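Local coordinates for protein phosphoribosylaminoimidazole carboxylase, ATPase subunit (Thermotoga maritima, PDB 3AX6) that probably catalyses the ATP-dependent conversion of 5-aminoimidazole ribonucleotide and bicarbonate to N5-carboxyaminoimidazole ribonucleotide in purine biosynthesis, and binds ADP, at residues G5-G10 / D64-D69; I28-T33 / A48-S53; L295-V300 / T348-D353. One frame throughout, in Å; residues are numbered along the deposited sequence.

In the fold
Contacts 1 and 2 belong to one unit, the parallel sheet of the N-terminal preATP-grasp domain. Strand 3-7 lies between 26-31 and 65-68, and contact 2 is nested inside the loop that contact 1 closes. Their centres are 10 Å apart and they touch directly, through F50 and D31. Contact 3 comes later in the chain, in the large antiparallel sheet and at the dimer interface. Its nearest atoms lie about 17 Å from contact 1 and about 23 Å from contact 2. All three lie away from the ADP pocket, which includes K101, K138, E169 to V172 and N256.

Contact 1 of 3, residues G5-G10 / D64-D69; sequences GIIGGG and DVTTYD
G5 opens the pairing of central strand 3-7 with its parallel neighbour 65-68, its N donating to V65 O (2.9 Å) and its O accepting from T67 N (2.9 Å). A CB here would come close to T66 OG1, and glycine avoids that crowding. I6 turns to the face shared with T67, and the two side chains lie side by side, I6 CG1 4.1 Å from T67 CG2. This branched pair meets M16 of helix 11-22, while the T67 hydroxyl turns elsewhere, bonded to H89 O and H281 NE2. I7 carries the strand pairing on: its N donates to T67 O (3.0 Å), and its O accepts from D69 N (2.9 Å). On the face it shares with T66 and Y68, its CB packs against Y68 CB at 4.0 Å. With chi1 at 39°, the Y68 ring is carried away from I7, and its OH bonds P90 O. Just past the strand, G8 has a backbone shape (phi 121°) that would jam a CB against the preceding carbonyl. A CB would also collide with D69 OD2, so only glycine fits. G9 leads on to G10, the N-cap residue of helix 11-22, whose N makes a weak bond to D69 OD1 (3.3 Å, 125° at the hydrogen). That oxygen also accepts from G13 N. The strand-turn-helix with G8, G10 and G13 resembles the glycine-rich turn of Rossmann-type folds. Chemically, a carboxylate beside the start of a helix gives its backbone N-H groups an acceptor, and its negative charge is probably stabilised by the helix dipole.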
loop_
_atom_site.group_PDB
_atom_site.type_symbol
_atom_site.label_atom_id
_atom_site.label_comp_id
_atom_site.label_asym_id
_atom_site.label_seq_id
_atom_site.Cartn_x
_atom_site.Cartn_y
_atom_site.Cartn_z
ATOM N N GLY A 5 8.970 15.283 -10.123
ATOM C CA GLY A 5 10.379 15.077 -9.862
ATOM C C GLY A 5 10.580 14.975 -8.361
ATOM O O GLY A 5 10.006 15.761 -7.597
ATOM N N ILE A 6 11.384 14.005 -7.934
ATOM C CA ILE A 6 11.639 13.810 -6.512
ATOM C C ILE A 6 13.130 13.796 -6.199
ATOM O O ILE A 6 13.870 12.958 -6.704
ATOM C CB ILE A 6 11.030 12.479 -6.004
ATOM C CG1 ILE A 6 9.536 12.426 -6.319
ATOM C CG2 ILE A 6 11.238 12.354 -4.498
ATOM C CD1 ILE A 6 8.870 11.145 -5.863
ATOM N N ILE A 7 13.565 14.734 -5.364
ATOM C CA ILE A 7 14.966 14.817 -4.957
ATOM C C ILE A 7 15.107 13.993 -3.679
ATOM O O ILE A 7 14.570 14.361 -2.636
ATOM C CB ILE A 7 15.384 16.280 -4.673
ATOM C CG1 ILE A 7 15.201 17.122 -5.941
ATOM C CG2 ILE A 7 16.836 16.329 -4.190
ATOM C CD1 ILE A 7 15.334 18.625 -5.731
ATOM N N GLY A 8 15.824 12.877 -3.773
ATOM C CA GLY A 8 16.012 12.007 -2.628
ATOM C C GLY A 8 15.472 10.631 -2.960
ATOM O O GLY A 8 14.259 10.455 -3.098
ATOM N N GLY A 9 16.367 9.654 -3.089
ATOM C CA GLY A 9 15.954 8.303 -3.433
ATOM C C GLY A 9 15.839 7.323 -2.280
ATOM O O GLY A 9 15.757 6.115 -2.494
ATOM N N GLY A 10 15.825 7.840 -1.056
ATOM C CA GLY A 10 15.718 6.981 0.107
ATOM C C GLY A 10 14.345 6.354 0.269
ATOM O O GLY A 10 13.483 6.455 -0.616
ATOM N N ASP A 64 6.729 18.695 -13.992
ATOM C CA ASP A 64 5.649 19.666 -13.860
ATOM C C ASP A 64 5.648 20.155 -12.417
ATOM O O ASP A 64 5.395 21.327 -12.140
ATOM C CB ASP A 64 4.306 19.021 -14.191
ATOM C CG ASP A 64 4.242 18.511 -15.611
ATOM O OD1 ASP A 64 4.301 17.277 -15.811
ATOM O OD2 ASP A 64 4.138 19.352 -16.530
ATOM N N VAL A 65 5.936 19.237 -11.502
ATOM C CA VAL A 65 5.991 19.545 -10.083
ATOM C C VAL A 65 7.156 18.792 -9.484
ATOM O O VAL A 65 7.356 17.612 -9.782
ATOM C CB VAL A 65 4.709 19.112 -9.344
ATOM C CG1 VAL A 65 4.945 19.160 -7.843
ATOM C CG2 VAL A 65 3.550 20.037 -9.715
ATOM N N THR A 66 7.924 19.476 -8.644
ATOM C CA THR A 66 9.065 18.862 -7.993
ATOM C C THR A 66 8.935 18.970 -6.476
ATOM O O THR A 66 8.445 19.981 -5.934
ATOM C CB THR A 66 10.381 19.531 -8.432
ATOM O OG1 THR A 66 10.500 19.441 -9.850
ATOM C CG2 THR A 66 11.583 18.836 -7.801
ATOM N N THR A 67 9.374 17.912 -5.799
ATOM C CA THR A 67 9.341 17.847 -4.349
ATOM C C THR A 67 10.603 17.125 -3.875
ATOM O O THR A 67 11.463 16.779 -4.684
ATOM C CB THR A 67 8.075 17.116 -3.863
ATOM O OG1 THR A 67 8.039 17.120 -2.429
ATOM C CG2 THR A 67 8.041 15.689 -4.392
ATOM N N TYR A 68 10.716 16.881 -2.575
ATOM C CA TYR A 68 11.911 16.241 -2.041
ATOM C C TYR A 68 11.649 15.385 -0.804
ATOM O O TYR A 68 10.630 15.549 -0.132
ATOM C CB TYR A 68 12.946 17.327 -1.735
ATOM C CG TYR A 68 12.343 18.595 -1.151
ATOM C CD1 TYR A 68 12.109 18.720 0.220
ATOM C CD2 TYR A 68 11.982 19.663 -1.977
ATOM C CE1 TYR A 68 11.529 19.877 0.755
ATOM C CE2 TYR A 68 11.399 20.819 -1.457
ATOM C CZ TYR A 68 11.174 20.920 -0.089
ATOM O OH TYR A 68 10.576 22.050 0.427
ATOM N N ASP A 69 12.573 14.472 -0.506
ATOM C CA ASP A 69 12.412 13.595 0.651
ATOM C C ASP A 69 13.426 13.862 1.759
ATOM O O ASP A 69 13.511 13.104 2.723
ATOM C CB ASP A 69 12.465 12.109 0.232
ATOM C CG ASP A 69 13.880 11.562 0.140
ATOM O OD1 ASP A 69 14.042 10.327 0.184
ATOM O OD2 ASP A 69 14.835 12.349 0.016
#

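Contact 2 of 3, residues I28-T33 / A48-S53; sequences IVLDPT and AGFFDS
F50 lays its ring beneath P32 and up against L30 and D31, and here the packing is tight. P32 CD sits over the ring face, 3.8 Å from the centroid and 29° off the normal, a CH-pi contact suited to the slightly polarised C-H bonds next to the proline nitrogen. In the ring plane, L30 O meets the edge 3.7 Å from F50 CE2. D31 OD1 comes to the same edge of the ring, 3.3 Å from F50 CZ, with the carboxylate plane 70° from the ring, so that oxygens face the ring's weakly positive hydrogens. L30, with CG anti to the backbone N (chi1 179°), sends CD2 to A48 O (3.3 Å) and alongside F50 CD2. A48 N donates to D31 O (3.2 Å) from well above the carbonyl plane. Replacing F50 by alanine removes the ring, which is likely to open a gap under P32 and leave L30 CD2, L30 O and D31 OD1 without their aromatic neighbour. The other side is looser: P32 is exposed although it touches G49, and T33 is exposed too, its N held to D31 OD2 in an Asx turn. D31 OD1 has its polar partner outside, the N of G9. On the inner side, L30 rests on I56 and L59 of helix 53-61, while F50 reaches I7 of strand 3-7 and L70, so the loop after strand 44-47 covers the ends of strands 26-31 and 3-7.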
loop_
_atom_site.group_PDB
_atom_site.type_symbol
_atom_site.label_atom_id
_atom_site.label_comp_id
_atom_site.label_asym_id
_atom_site.label_seq_id
_atom_site.Cartn_x
_atom_site.Cartn_y
_atom_site.Cartn_z
ATOM N N ILE A 28 10.358 10.970 -11.902
ATOM C CA ILE A 28 11.779 11.000 -12.174
ATOM C C ILE A 28 12.452 11.318 -10.833
ATOM O O ILE A 28 12.161 12.344 -10.208
ATOM C CB ILE A 28 12.105 12.059 -13.283
ATOM C CG1 ILE A 28 13.493 12.666 -13.070
ATOM C CG2 ILE A 28 11.034 13.130 -13.323
ATOM C CD1 ILE A 28 14.631 11.699 -13.289
ATOM N N VAL A 29 13.318 10.404 -10.386
ATOM C CA VAL A 29 14.042 10.528 -9.115
ATOM C C VAL A 29 15.501 10.998 -9.273
ATOM O O VAL A 29 16.207 10.582 -10.189
ATOM C CB VAL A 29 14.043 9.160 -8.347
ATOM C CG1 VAL A 29 15.038 9.190 -7.202
ATOM C CG2 VAL A 29 12.652 8.844 -7.821
ATOM N N LEU A 30 15.934 11.874 -8.371
ATOM C CA LEU A 30 17.301 12.376 -8.381
ATOM C C LEU A 30 17.952 11.954 -7.073
ATOM O O LEU A 30 17.484 12.316 -5.992
ATOM C CB LEU A 30 17.332 13.901 -8.520
ATOM C CG LEU A 30 18.724 14.558 -8.530
ATOM C CD1 LEU A 30 18.621 15.950 -9.139
ATOM C CD2 LEU A 30 19.307 14.636 -7.103
ATOM N N ASP A 31 19.028 11.179 -7.181
ATOM C CA ASP A 31 19.746 10.673 -6.019
ATOM C C ASP A 31 21.187 10.341 -6.441
ATOM O O ASP A 31 21.413 9.833 -7.545
ATOM C CB ASP A 31 19.037 9.421 -5.499
ATOM C CG ASP A 31 19.453 9.058 -4.091
ATOM O OD1 ASP A 31 18.907 9.654 -3.131
ATOM O OD2 ASP A 31 20.334 8.180 -3.945
ATOM N N PRO A 32 22.177 10.623 -5.575
ATOM C CA PRO A 32 23.586 10.351 -5.887
ATOM C C PRO A 32 24.002 8.884 -5.913
ATOM O O PRO A 32 25.133 8.559 -6.272
ATOM C CB PRO A 32 24.334 11.154 -4.828
ATOM C CG PRO A 32 23.423 11.089 -3.670
ATOM C CD PRO A 32 22.063 11.332 -4.290
ATOM N N THR A 33 23.085 8.002 -5.542
ATOM C CA THR A 33 23.366 6.573 -5.537
ATOM C C THR A 33 22.632 5.848 -6.666
ATOM O O THR A 33 21.403 5.843 -6.721
ATOM C CB THR A 33 22.951 5.935 -4.202
ATOM O OG1 THR A 33 23.651 6.576 -3.128
ATOM C CG2 THR A 33 23.260 4.438 -4.204
ATOM N N ALA A 48 22.922 11.929 -9.404
ATOM C CA ALA A 48 23.557 13.195 -9.064
ATOM C C ALA A 48 23.327 13.598 -7.619
ATOM O O ALA A 48 22.319 13.239 -7.013
ATOM C CB ALA A 48 23.047 14.291 -9.988
ATOM N N GLY A 49 24.271 14.369 -7.086
ATOM C CA GLY A 49 24.190 14.836 -5.717
ATOM C C GLY A 49 23.167 15.929 -5.480
ATOM O O GLY A 49 22.738 16.621 -6.403
ATOM N N PHE A 50 22.793 16.085 -4.218
ATOM C CA PHE A 50 21.803 17.063 -3.799
ATOM C C PHE A 50 22.300 18.498 -3.851
ATOM O O PHE A 50 21.605 19.419 -3.429
ATOM C CB PHE A 50 21.325 16.714 -2.390
ATOM C CG PHE A 50 20.838 15.295 -2.257
ATOM C CD1 PHE A 50 21.336 14.464 -1.261
ATOM C CD2 PHE A 50 19.896 14.782 -3.147
ATOM C CE1 PHE A 50 20.901 13.145 -1.157
ATOM C CE2 PHE A 50 19.455 13.466 -3.051
ATOM C CZ PHE A 50 19.956 12.647 -2.057
ATOM N N PHE A 51 23.507 18.690 -4.366
ATOM C CA PHE A 51 24.064 20.030 -4.479
ATOM C C PHE A 51 24.634 20.244 -5.868
ATOM O O PHE A 51 25.416 21.163 -6.096
ATOM C CB PHE A 51 25.115 20.265 -3.392
ATOM C CG PHE A 51 24.516 20.580 -2.056
ATOM C CD1 PHE A 51 24.067 21.863 -1.770
ATOM C CD2 PHE A 51 24.306 19.574 -1.118
ATOM C CE1 PHE A 51 23.408 22.142 -0.572
ATOM C CE2 PHE A 51 23.648 19.839 0.086
ATOM C CZ PHE A 51 23.196 21.127 0.358
ATOM N N ASP A 52 24.225 19.378 -6.795
ATOM C CA ASP A 52 24.656 19.479 -8.180
ATOM C C ASP A 52 23.685 20.416 -8.890
ATOM O O ASP A 52 22.772 19.985 -9.593
ATOM C CB ASP A 52 24.643 18.113 -8.863
ATOM C CG ASP A 52 25.160 18.174 -10.289
ATOM O OD1 ASP A 52 24.807 19.127 -11.013
ATOM O OD2 ASP A 52 25.912 17.266 -10.692
ATOM N N SER A 53 23.900 21.706 -8.674
ATOM C CA SER A 53 23.091 22.766 -9.248
ATOM C C SER A 53 22.467 22.432 -10.607
ATOM O O SER A 53 21.253 22.263 -10.728
ATOM C CB SER A 53 23.950 24.026 -9.363
ATOM O OG SER A 53 23.236 25.089 -9.960
#

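Contact 3 of 3, residues L295-V300 / T348-D353; sequences LLIPAV and TVVDRD
Segments 295-300 and 348-353 form a largely buried pairing between the start of strand 299-305 and the end of 343-350, neighbours in the large antiparallel sheet, fraying into loops beside the dimer interface. V300 and V349 are a hydrogen-bonded pair, V349 N donating to V300 O at 2.9 Å and V300 N to V349 O at 3.2 Å. D351 N to P298 O adds one bond. A299 and V350 are a non-hydrogen-bonded pair, the small A299 CB 4.0 Å from V350 CG1. P298, having no N-H to spend, packs its ring carbons against D351 O, CB 3.2 Å away. I297, its CG1 arm extended away from the backbone N (chi1 -178°), crosses V350 at about a right angle and holds CD1 4.1 Å above the centre of the R352 guanidinium. Bent at chi2 and chi3, R352 brings NH1 to L296 O at 2.9 Å, in the carbonyl plane; water 1 donates to the same oxygen. R352 NH2 forms a salt bridge with E294 of the second subunit, on which L296 and I297 also pack. D351, bridged to R356 and K360, accepts from D353 N: an inner strand passes through an Asx turn into helix 354-364, N-capped by D353.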
loop_
_atom_site.group_PDB
_atom_site.type_symbol
_atom_site.label_atom_id
_atom_site.label_comp_id
_atom_site.label_asym_id
_atom_site.label_seq_id
_atom_site.Cartn_x
_atom_site.Cartn_y
_atom_site.Cartn_z
ATOM N N LEU A 295 -9.192 7.936 11.211
ATOM C CA LEU A 295 -8.435 6.852 11.828
ATOM C C LEU A 295 -9.379 5.666 11.931
ATOM O O LEU A 295 -10.366 5.716 12.666
ATOM C CB LEU A 295 -7.948 7.250 13.222
ATOM C CG LEU A 295 -7.100 6.220 13.976
ATOM C CD1 LEU A 295 -5.746 6.076 13.319
ATOM C CD2 LEU A 295 -6.912 6.667 15.413
ATOM N N LEU A 296 -9.074 4.605 11.190
ATOM C CA LEU A 296 -9.911 3.416 11.169
ATOM C C LEU A 296 -9.711 2.522 12.388
ATOM O O LEU A 296 -10.635 1.834 12.823
ATOM C CB LEU A 296 -9.632 2.609 9.897
ATOM C CG LEU A 296 -9.866 3.306 8.555
ATOM C CD1 LEU A 296 -9.429 2.384 7.424
ATOM C CD2 LEU A 296 -11.341 3.671 8.407
ATOM N N ILE A 297 -8.508 2.531 12.943
ATOM C CA ILE A 297 -8.209 1.691 14.094
ATOM C C ILE A 297 -6.910 2.155 14.723
ATOM O O ILE A 297 -5.998 2.559 14.014
ATOM C CB ILE A 297 -8.038 0.208 13.649
ATOM C CG1 ILE A 297 -7.765 -0.691 14.851
ATOM C CG2 ILE A 297 -6.867 0.089 12.671
ATOM C CD1 ILE A 297 -7.867 -2.170 14.516
ATOM N N PRO A 298 -6.819 2.118 16.065
ATOM C CA PRO A 298 -5.615 2.530 16.801
ATOM C C PRO A 298 -4.397 1.749 16.315
ATOM O O PRO A 298 -4.525 0.622 15.849
ATOM C CB PRO A 298 -5.971 2.200 18.245
ATOM C CG PRO A 298 -7.447 2.498 18.278
ATOM C CD PRO A 298 -7.926 1.843 16.998
ATOM N N ALA A 299 -3.216 2.341 16.441
ATOM C CA ALA A 299 -2.006 1.682 15.977
ATOM C C ALA A 299 -0.734 2.087 16.703
ATOM O O ALA A 299 -0.596 3.202 17.202
ATOM C CB ALA A 299 -1.837 1.934 14.479
ATOM N N VAL A 300 0.206 1.156 16.742
ATOM C CA VAL A 300 1.496 1.390 17.361
ATOM C C VAL A 300 2.542 0.984 16.329
ATOM O O VAL A 300 2.529 -0.140 15.832
ATOM C CB VAL A 300 1.659 0.552 18.648
ATOM C CG1 VAL A 300 3.053 0.761 19.240
ATOM C CG2 VAL A 300 0.590 0.964 19.662
ATOM N N THR A 348 4.053 -2.553 12.384
ATOM C CA THR A 348 2.916 -1.901 13.013
ATOM C C THR A 348 1.967 -2.920 13.614
ATOM O O THR A 348 1.817 -4.029 13.106
ATOM C CB THR A 348 2.135 -1.063 11.989
ATOM O OG1 THR A 348 3.003 -0.080 11.409
ATOM C CG2 THR A 348 0.979 -0.359 12.656
ATOM N N VAL A 349 1.326 -2.535 14.706
ATOM C CA VAL A 349 0.384 -3.412 15.369
ATOM C C VAL A 349 -0.923 -2.657 15.515
ATOM O O VAL A 349 -1.018 -1.716 16.313
ATOM C CB VAL A 349 0.900 -3.825 16.766
ATOM C CG1 VAL A 349 -0.192 -4.533 17.537
ATOM C CG2 VAL A 349 2.116 -4.732 16.619
ATOM N N VAL A 350 -1.924 -3.049 14.727
ATOM C CA VAL A 350 -3.226 -2.398 14.798
ATOM C C VAL A 350 -4.144 -3.204 15.701
ATOM O O VAL A 350 -4.158 -4.435 15.652
ATOM C CB VAL A 350 -3.874 -2.239 13.398
ATOM C CG1 VAL A 350 -3.032 -1.304 12.551
ATOM C CG2 VAL A 350 -4.010 -3.593 12.712
ATOM N N ASP A 351 -4.891 -2.498 16.540
ATOM C CA ASP A 351 -5.816 -3.126 17.474
ATOM C C ASP A 351 -6.849 -2.091 17.929
ATOM O O ASP A 351 -6.540 -0.914 18.084
ATOM C CB ASP A 351 -5.046 -3.676 18.684
ATOM C CG ASP A 351 -5.888 -4.605 19.552
ATOM O OD1 ASP A 351 -6.965 -4.186 20.020
ATOM O OD2 ASP A 351 -5.466 -5.760 19.772
ATOM N N ARG A 352 -8.078 -2.547 18.131
ATOM C CA ARG A 352 -9.170 -1.688 18.560
ATOM C C ARG A 352 -8.819 -1.015 19.884
ATOM O O ARG A 352 -9.257 0.101 20.156
ATOM C CB ARG A 352 -10.448 -2.523 18.708
ATOM C CG ARG A 352 -11.732 -1.715 18.732
ATOM C CD ARG A 352 -11.868 -0.897 17.460
ATOM N NE ARG A 352 -11.946 -1.724 16.259
ATOM C CZ ARG A 352 -11.865 -1.239 15.023
ATOM N NH1 ARG A 352 -11.696 0.066 14.836
ATOM N NH2 ARG A 352 -11.970 -2.047 13.977
ATOM N N ASP A 353 -8.023 -1.707 20.696
ATOM C CA ASP A 353 -7.585 -1.206 22.001
ATOM C C ASP A 353 -6.112 -0.781 21.945
ATOM O O ASP A 353 -5.216 -1.628 21.904
ATOM C CB ASP A 353 -7.749 -2.299 23.057
ATOM C CG ASP A 353 -7.303 -1.853 24.432
ATOM O OD1 ASP A 353 -7.078 -2.726 25.293
ATOM O OD2 ASP A 353 -7.188 -0.630 24.655
HETATM O O HOH W 1 -13.107 0.235 12.355
#